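Local coordinates for beta-ketothiolase BktB (Ralstonia eutropha, PDB 4NZS), which catalyses the condensation of acetyl-CoA with propionyl-CoA or a second acetyl-CoA, giving beta-ketovaleryl-CoA or acetoacetyl-CoA, and supports polyhydroxyalkanoate production, at residues A[363-366]-A[367-371]; A[102-105]-A[106-109]; A[327-330]-A[331-335]; A[73-76]-A[77-81]. One frame throughout, in Å; residues are numbered along the deposited sequence.

In the fold
From the N terminus the contacts come in series, as interactions 4, 2, 3 and 1; none nests in or crosses another. Each spans about two turns of one helix, so none closes a loop. Interaction 4 takes in most of helix 72-79 and the glycines that follow it, at the interface with the second subunit. Interaction 2 follows in helix 97-110, which packs on strand 257-267. In the C-terminal half, interaction 3 opens helix 327-336, and interaction 1 is in helix 357-375, against strands 10-22 and 379-386. Interactions 1 and 2 come within about 5 Å at their nearest atoms without touching, whereas the centres of interactions 3 and 4 are about 36 Å apart, across the chain's centre.

Interaction 1 (A[363-366]-A[367-371]); sequences LITV and KALHE
Residues 363-366 and 367-371 form continuous helix, in which Lys367 N donates to Leu363 O at 2.8 Å in the carbonyl plane and His370 N reaches Val366 O at 3.3 Å from above that carbonyl's plane. Ala368 N lies 2.6 Å from Thr365 O, three residues back, and makes a weak bond to Ile364 O as well. Lys367 carries most of the side-chain contact. With CG beside the backbone N (chi1 -76°) and a bend at chi3 (81°), its aliphatic chain folds back across the preceding turn, where CD rests 4.1 Å from Ile364 CG2 and also touches Leu363 CD2. NZ goes on to a salt bridge with Glu321 and a hydrogen bond to Gly348 O, which probably offsets the burial of its charge. His370 runs alongside Val366, its CD2 3.1 Å from Val366 O and 4.2 Å from Val366 CG1, with the ring turned obliquely to the carbonyl oxygen. Thr365 and Leu369 also point the same way, meeting through CG2 and CD2 at 4.1 Å, while Thr365 OG1 bonds back to Gly361 O. Ile364, Thr365 and Ala368 pack on strand 379-386, and Leu363, Val366 and Leu369 on strand 10-22. The Ile364 side chain is about 7 Å from that of His355, a predicted active-site residue, and the helix belongs to the central layer of the five-layered thiolase fold.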
loop_
_atom_site.group_PDB
_atom_site.type_symbol
_atom_site.label_atom_id
_atom_site.label_comp_id
_atom_site.label_asym_id
_atom_site.label_seq_id
_atom_site.Cartn_x
_atom_site.Cartn_y
_atom_site.Cartn_z
ATOM N N LEU A 363 -17.870 18.186 -21.800
ATOM C CA LEU A 363 -17.198 19.428 -21.743
ATOM C C LEU A 363 -17.268 20.121 -23.089
ATOM O O LEU A 363 -17.664 21.310 -23.219
ATOM C CB LEU A 363 -15.770 19.123 -21.392
ATOM C CG LEU A 363 -14.963 20.337 -21.189
ATOM C CD1 LEU A 363 -14.297 20.224 -19.837
ATOM C CD2 LEU A 363 -13.988 20.542 -22.336
ATOM N N ILE A 364 -16.851 19.387 -24.096
ATOM C CA ILE A 364 -16.915 19.892 -25.438
ATOM C C ILE A 364 -18.368 20.159 -25.848
ATOM O O ILE A 364 -18.629 21.031 -26.672
ATOM C CB ILE A 364 -16.242 18.935 -26.471
ATOM C CG1 ILE A 364 -16.992 17.610 -26.581
ATOM C CG2 ILE A 364 -14.759 18.735 -26.137
ATOM C CD1 ILE A 364 -16.284 16.598 -27.459
ATOM N N THR A 365 -19.325 19.429 -25.283
ATOM C CA THR A 365 -20.702 19.756 -25.570
ATOM C C THR A 365 -20.914 21.215 -25.147
ATOM O O THR A 365 -21.174 22.078 -25.977
ATOM C CB THR A 365 -21.656 18.766 -24.923
ATOM O OG1 THR A 365 -21.540 17.524 -25.612
ATOM C CG2 THR A 365 -23.073 19.211 -25.049
ATOM N N VAL A 366 -20.680 21.507 -23.886
ATOM C CA VAL A 366 -20.754 22.872 -23.372
ATOM C C VAL A 366 -19.929 23.846 -24.221
ATOM O O VAL A 366 -20.349 25.008 -24.503
ATOM C CB VAL A 366 -20.289 22.900 -21.918
ATOM C CG1 VAL A 366 -20.032 24.322 -21.447
ATOM C CG2 VAL A 366 -21.336 22.188 -21.052
ATOM N N LYS A 367 -18.780 23.400 -24.690
ATOM C CA LYS A 367 -18.083 24.274 -25.626
ATOM C C LYS A 367 -18.907 24.598 -26.855
ATOM O O LYS A 367 -18.939 25.723 -27.298
ATOM C CB LYS A 367 -16.819 23.649 -26.125
ATOM C CG LYS A 367 -15.731 23.689 -25.132
ATOM C CD LYS A 367 -14.673 22.775 -25.684
ATOM C CE LYS A 367 -13.848 23.448 -26.725
ATOM N NZ LYS A 367 -12.602 22.686 -26.911
ATOM N N ALA A 368 -19.557 23.594 -27.409
ATOM C CA ALA A 368 -19.963 23.662 -28.820
ATOM C C ALA A 368 -21.191 24.508 -28.957
ATOM O O ALA A 368 -21.157 25.526 -29.638
ATOM C CB ALA A 368 -20.192 22.265 -29.375
ATOM N N LEU A 369 -22.249 24.085 -28.276
ATOM C CA LEU A 369 -23.376 24.947 -27.863
ATOM C C LEU A 369 -23.001 26.419 -27.551
ATOM O O LEU A 369 -23.674 27.357 -27.977
ATOM C CB LEU A 369 -24.045 24.312 -26.639
ATOM C CG LEU A 369 -25.251 23.333 -26.889
ATOM C CD1 LEU A 369 -25.204 22.532 -28.186
ATOM C CD2 LEU A 369 -25.526 22.378 -25.736
ATOM N N HIS A 370 -21.915 26.651 -26.846
ATOM C CA HIS A 370 -21.566 28.033 -26.526
ATOM C C HIS A 370 -20.980 28.804 -27.709
ATOM O O HIS A 370 -21.143 30.045 -27.777
ATOM C CB HIS A 370 -20.678 28.101 -25.278
ATOM C CG HIS A 370 -21.468 28.136 -24.012
ATOM N ND1 HIS A 370 -21.564 29.262 -23.221
ATOM C CD2 HIS A 370 -22.275 27.210 -23.440
ATOM C CE1 HIS A 370 -22.365 29.014 -22.198
ATOM N NE2 HIS A 370 -22.810 27.775 -22.306
ATOM N N GLU A 371 -20.320 28.083 -28.621
ATOM C CA GLU A 371 -19.829 28.673 -29.873
ATOM C C GLU A 371 -20.976 28.971 -30.821
ATOM O O GLU A 371 -21.090 30.070 -31.361
ATOM C CB GLU A 371 -18.865 27.756 -30.604
ATOM C CG GLU A 371 -17.439 28.125 -30.380
ATOM C CD GLU A 371 -17.012 29.333 -31.165
ATOM O OE1 GLU A 371 -17.191 30.441 -30.645
ATOM O OE2 GLU A 371 -16.475 29.172 -32.283
#

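Interaction 2 (A[102-105]-A[106-109]); sequences IVSA and AQTI
Val103 and Gln107, one turn apart, meet at a slant: the extended glutamine side chain passes over the valine, its CG 4.0 Å and its CD 3.8 Å from Val103 CG1. Gln107 CG stands beside its backbone N (chi1 -78°), which also brings it to 3.1 Å from Val103 O, the same oxygen that takes the Gln107 N-H. Thr108 is turned differently. Its OG1 sits between the backbone N and the carbonyl carbon (chi1 59°) and thereby bends back to donate to Ala105 O at 3.1 Å, somewhat off the carbonyl plane; Thr108 N adds weak bonds to Ala105 O and Ser104 O. CG2 of the same threonine faces Ser104 O at 3.7 Å. Ser104 directs its own hydroxyl to Gln100 O, so both hydroxyls are held by carbonyls of earlier turns. Ala106 N makes a straight bond to Ile102 O, 2.8 Å long, and the backbone bonding weakens towards Thr108. Ile102 and Ile109 pack on strand 257-267, and Gln107 packs against Gln107 of the second subunit. The helix follows the loop that bears Cys95, the probable acyl-carrying cysteine, and belongs to the central helical layer of the five-layered alpha-beta-alpha-beta-alpha thiolase fold.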
loop_
_atom_site.group_PDB
_atom_site.type_symbol
_atom_site.label_atom_id
_atom_site.label_comp_id
_atom_site.label_asym_id
_atom_site.label_seq_id
_atom_site.Cartn_x
_atom_site.Cartn_y
_atom_site.Cartn_z
ATOM N N ILE A 102 -24.775 12.812 -21.368
ATOM C CA ILE A 102 -25.733 13.666 -22.020
ATOM C C ILE A 102 -26.839 12.821 -22.673
ATOM O O ILE A 102 -28.019 12.971 -22.325
ATOM C CB ILE A 102 -25.030 14.596 -23.012
ATOM C CG1 ILE A 102 -24.844 15.962 -22.363
ATOM C CG2 ILE A 102 -25.832 14.766 -24.280
ATOM C CD1 ILE A 102 -23.959 15.912 -21.167
ATOM N N VAL A 103 -26.455 11.915 -23.574
ATOM C CA VAL A 103 -27.417 11.058 -24.241
ATOM C C VAL A 103 -28.341 10.283 -23.294
ATOM O O VAL A 103 -29.536 10.204 -23.536
ATOM C CB VAL A 103 -26.737 9.996 -25.083
ATOM C CG1 VAL A 103 -27.734 8.927 -25.445
ATOM C CG2 VAL A 103 -26.078 10.599 -26.313
ATOM N N SER A 104 -27.818 9.663 -22.251
ATOM C CA SER A 104 -28.700 8.892 -21.407
ATOM C C SER A 104 -29.633 9.805 -20.591
ATOM O O SER A 104 -30.760 9.419 -20.238
ATOM C CB SER A 104 -27.888 7.952 -20.521
ATOM O OG SER A 104 -27.040 7.135 -21.328
ATOM N N ALA A 105 -29.165 11.010 -20.293
ATOM C CA ALA A 105 -30.012 12.055 -19.730
ATOM C C ALA A 105 -31.134 12.375 -20.710
ATOM O O ALA A 105 -32.318 12.364 -20.366
ATOM C CB ALA A 105 -29.202 13.319 -19.457
ATOM N N ALA A 106 -30.733 12.677 -21.931
ATOM C CA ALA A 106 -31.663 12.928 -23.009
ATOM C C ALA A 106 -32.731 11.836 -23.063
ATOM O O ALA A 106 -33.942 12.088 -23.018
ATOM C CB ALA A 106 -30.896 12.979 -24.330
ATOM N N GLN A 107 -32.241 10.608 -23.117
ATOM C CA GLN A 107 -33.077 9.472 -23.333
ATOM C C GLN A 107 -34.236 9.388 -22.377
ATOM O O GLN A 107 -35.332 9.139 -22.811
ATOM C CB GLN A 107 -32.238 8.207 -23.290
ATOM C CG GLN A 107 -31.474 7.985 -24.587
ATOM C CD GLN A 107 -30.686 6.694 -24.588
ATOM O OE1 GLN A 107 -30.269 6.219 -25.640
ATOM N NE2 GLN A 107 -30.491 6.108 -23.407
ATOM N N THR A 108 -34.019 9.611 -21.087
ATOM C CA THR A 108 -35.125 9.443 -20.128
ATOM C C THR A 108 -36.244 10.466 -20.419
ATOM O O THR A 108 -37.448 10.156 -20.314
ATOM C CB THR A 108 -34.665 9.492 -18.641
ATOM O OG1 THR A 108 -34.019 10.736 -18.339
ATOM C CG2 THR A 108 -33.733 8.311 -18.313
ATOM N N ILE A 109 -35.853 11.662 -20.852
ATOM C CA ILE A 109 -36.843 12.688 -21.107
ATOM C C ILE A 109 -37.635 12.293 -22.347
ATOM O O ILE A 109 -38.859 12.322 -22.328
ATOM C CB ILE A 109 -36.246 14.075 -21.362
ATOM C CG1 ILE A 109 -35.380 14.557 -20.203
ATOM C CG2 ILE A 109 -37.387 15.068 -21.556
ATOM C CD1 ILE A 109 -34.667 15.867 -20.478
#

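Interaction 3 (A[327-330]-A[331-335]); sequences AAQA and CAVTK
Thr334 and Ala330 make the main polar contact: Thr334 OG1 donates to Ala330 O at 2.6 Å, and the backbone N of the same residue reaches that oxygen at 2.9 Å. The hydroxyl comes in from above the carbonyl plane, whereas the N-H lies nearly on the C=O line, so one acceptor is gripped from two directions. The chi1 of Thr334 (-29°) is twisted away from a staggered position, bringing OG1 close to this carbonyl. A turn earlier, Cys331 N donates in plane to Ala327 O at 2.7 Å, with SG 3.8 Å from the same oxygen. Val333 N donates to Gln329 O at 2.9 Å, and Val333 CG2 presses on that oxygen at 3.1 Å while its side chain runs alongside that of Gln329. Farther out, Ala328 and Ala332 pack on helix 163-173, Cys331 on helix 178-197 and Val333 on Pro299 and Val300. The Gln329 side chain comes within about 3 Å of that of Cys385, a predicted active-site proton acceptor. The helix directly follows Asn323 to Phe326, the NEAF motif of thiolases. Chemically, because Ala330 O accepts from both N and OG1 of Thr334, the threonine hydroxyl is satisfied within its own helix, among small apolar neighbours.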
loop_
_atom_site.group_PDB
_atom_site.type_symbol
_atom_site.label_atom_id
_atom_site.label_comp_id
_atom_site.label_asym_id
_atom_site.label_seq_id
_atom_site.Cartn_x
_atom_site.Cartn_y
_atom_site.Cartn_z
ATOM N N ALA A 327 -3.831 13.974 -32.588
ATOM C CA ALA A 327 -3.913 14.546 -33.961
ATOM C C ALA A 327 -3.977 13.421 -34.990
ATOM O O ALA A 327 -4.860 13.402 -35.830
ATOM C CB ALA A 327 -2.763 15.489 -34.252
ATOM N N ALA A 328 -3.079 12.456 -34.858
ATOM C CA ALA A 328 -3.144 11.196 -35.603
ATOM C C ALA A 328 -4.564 10.659 -35.868
ATOM O O ALA A 328 -4.833 10.156 -36.951
ATOM C CB ALA A 328 -2.331 10.147 -34.874
ATOM N N GLN A 329 -5.462 10.748 -34.888
ATOM C CA GLN A 329 -6.886 10.346 -35.096
ATOM C C GLN A 329 -7.786 11.505 -35.456
ATOM O O GLN A 329 -8.781 11.307 -36.178
ATOM C CB GLN A 329 -7.502 9.625 -33.877
ATOM C CG GLN A 329 -7.582 10.426 -32.585
ATOM C CD GLN A 329 -8.897 11.159 -32.359
ATOM O OE1 GLN A 329 -9.989 10.644 -32.618
ATOM N NE2 GLN A 329 -8.795 12.362 -31.856
ATOM N N ALA A 330 -7.486 12.697 -34.936
ATOM C CA ALA A 330 -8.347 13.868 -35.232
ATOM C C ALA A 330 -8.232 14.187 -36.722
ATOM O O ALA A 330 -9.255 14.274 -37.398
ATOM C CB ALA A 330 -7.997 15.087 -34.376
ATOM N N CYS A 331 -6.996 14.307 -37.231
ATOM C CA CYS A 331 -6.773 14.516 -38.663
ATOM C C CYS A 331 -7.514 13.421 -39.482
ATOM O O CYS A 331 -8.321 13.724 -40.375
ATOM C CB CYS A 331 -5.292 14.530 -38.986
ATOM S SG CYS A 331 -4.403 16.027 -38.507
ATOM N N ALA A 332 -7.285 12.162 -39.129
ATOM C CA ALA A 332 -7.986 11.035 -39.778
ATOM C C ALA A 332 -9.489 11.242 -39.850
ATOM O O ALA A 332 -10.066 11.179 -40.930
ATOM C CB ALA A 332 -7.674 9.729 -39.068
ATOM N N VAL A 333 -10.108 11.523 -38.702
ATOM C CA VAL A 333 -11.565 11.722 -38.619
ATOM C C VAL A 333 -12.074 12.926 -39.433
ATOM O O VAL A 333 -13.197 12.881 -39.960
ATOM C CB VAL A 333 -12.041 11.837 -37.147
ATOM C CG1 VAL A 333 -13.530 12.178 -37.061
ATOM C CG2 VAL A 333 -11.778 10.534 -36.396
ATOM N N THR A 334 -11.263 13.984 -39.539
ATOM C CA THR A 334 -11.593 15.125 -40.400
ATOM C C THR A 334 -11.728 14.702 -41.863
ATOM O O THR A 334 -12.718 15.025 -42.546
ATOM C CB THR A 334 -10.481 16.185 -40.386
ATOM O OG1 THR A 334 -9.782 16.158 -39.138
ATOM C CG2 THR A 334 -11.066 17.573 -40.639
ATOM N N LYS A 335 -10.692 13.992 -42.312
ATOM C CA LYS A 335 -10.513 13.552 -43.684
ATOM C C LYS A 335 -11.629 12.610 -44.115
ATOM O O LYS A 335 -12.484 12.995 -44.893
ATOM C CB LYS A 335 -9.152 12.881 -43.777
ATOM C CG LYS A 335 -8.776 12.178 -45.075
ATOM C CD LYS A 335 -7.244 12.166 -45.154
ATOM C CE LYS A 335 -6.692 11.233 -46.200
ATOM N NZ LYS A 335 -6.636 9.832 -45.701
#

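Interaction 4 (A[73-76]-A[77-81]); sequences GRVA and AVNGG
Arg74 reaches Val78 through two torsions: CG lies anti to the backbone N (chi1 173°), and a bend at chi2 (88°) then carries the rest of the chain across the valine one turn on. Val78 CG2, set beside its own backbone N, meets the arginine stem at CD, 3.8 Å away, and sits over one face of the guanidinium near NE, at 4.0 Å, although the exact position of this methyl is less certain. Asn79 and Val75 lie side by side and point the same way. The asparagine (chi1 -86°) sets its amide alongside the valine, where ND2 is 3.4 Å and CG 3.7 Å from Val75 CG1; ND2 itself makes a weak hydrogen bond to Glu34. Along the backbone, Ala77 N bonds to Gly73 O at 3.3 Å from well above the carbonyl plane, and Ala77 CB rests against the same oxygen. Farther on the helical pattern gives out: Gly80 N bonds to Ala77 O and, at 3.2 Å, only weakly to Ala76 O, and Gly81 has backbone angles that call for glycine as the chain leaves the helix. Arg74 NE donates to Gly388 O of the second subunit, which ties this helix into the subunit interface, while NH1 holds the chain's own loop at Ile84 O; Val78 and Asn79 pack on Phe158 of that second subunit. Within the chain, Val75 and Asn79 rest on helix 32-47, while Ala76 and Ala77 lie against strand 57-60.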
loop_
_atom_site.group_PDB
_atom_site.type_symbol
_atom_site.label_atom_id
_atom_site.label_comp_id
_atom_site.label_asym_id
_atom_site.label_seq_id
_atom_site.Cartn_x
_atom_site.Cartn_y
_atom_site.Cartn_z
ATOM N N GLY A 73 -22.567 10.106 -9.369
ATOM C CA GLY A 73 -23.650 10.895 -9.956
ATOM C C GLY A 73 -24.715 11.336 -8.947
ATOM O O GLY A 73 -25.381 12.317 -9.135
ATOM N N ARG A 74 -24.911 10.569 -7.902
ATOM C CA ARG A 74 -25.839 10.955 -6.858
ATOM C C ARG A 74 -25.162 11.983 -6.012
ATOM O O ARG A 74 -25.812 12.909 -5.549
ATOM C CB ARG A 74 -26.230 9.740 -6.050
ATOM C CG ARG A 74 -27.076 9.978 -4.805
ATOM C CD ARG A 74 -28.561 9.997 -5.082
ATOM N NE ARG A 74 -29.292 9.868 -3.830
ATOM C CZ ARG A 74 -30.606 10.021 -3.699
ATOM N NH1 ARG A 74 -31.374 10.300 -4.746
ATOM N NH2 ARG A 74 -31.159 9.910 -2.502
ATOM N N VAL A 75 -23.854 11.873 -5.810
ATOM C CA VAL A 75 -23.173 12.872 -4.970
ATOM C C VAL A 75 -23.045 14.212 -5.695
ATOM O O VAL A 75 -23.109 15.279 -5.066
ATOM C CB VAL A 75 -21.756 12.421 -4.509
ATOM C CG1 VAL A 75 -21.047 13.566 -3.782
ATOM C CG2 VAL A 75 -21.815 11.226 -3.583
ATOM N N ALA A 76 -22.778 14.184 -6.988
ATOM C CA ALA A 76 -22.666 15.439 -7.694
ATOM C C ALA A 76 -24.006 16.107 -7.683
ATOM O O ALA A 76 -24.104 17.304 -7.478
ATOM C CB ALA A 76 -22.184 15.241 -9.110
ATOM N N ALA A 77 -25.045 15.329 -7.919
ATOM C CA ALA A 77 -26.366 15.898 -7.941
ATOM C C ALA A 77 -26.791 16.422 -6.595
ATOM O O ALA A 77 -27.147 17.564 -6.456
ATOM C CB ALA A 77 -27.351 14.835 -8.388
ATOM N N VAL A 78 -26.672 15.585 -5.586
ATOM C CA VAL A 78 -27.145 15.937 -4.264
ATOM C C VAL A 78 -26.317 17.045 -3.640
ATOM O O VAL A 78 -26.825 17.912 -2.955
ATOM C CB VAL A 78 -27.285 14.716 -3.367
ATOM C CG1 VAL A 78 -27.899 15.113 -2.048
ATOM C CG2 VAL A 78 -28.140 13.678 -4.062
ATOM N N ASN A 79 -25.024 16.990 -3.879
ATOM C CA ASN A 79 -24.146 18.035 -3.377
ATOM C C ASN A 79 -24.344 19.383 -4.028
ATOM O O ASN A 79 -23.885 20.382 -3.484
ATOM C CB ASN A 79 -22.680 17.698 -3.588
ATOM C CG ASN A 79 -22.109 16.859 -2.483
ATOM O OD1 ASN A 79 -22.837 16.370 -1.619
ATOM N ND2 ASN A 79 -20.779 16.701 -2.493
ATOM N N GLY A 80 -24.955 19.402 -5.212
ATOM C CA GLY A 80 -25.143 20.630 -5.963
ATOM C C GLY A 80 -26.589 21.078 -5.981
ATOM O O GLY A 80 -26.997 21.776 -6.909
ATOM N N GLY A 81 -27.358 20.646 -4.980
ATOM C CA GLY A 81 -28.706 21.141 -4.739
ATOM C C GLY A 81 -29.916 20.332 -5.208
ATOM O O GLY A 81 -31.051 20.660 -4.837
#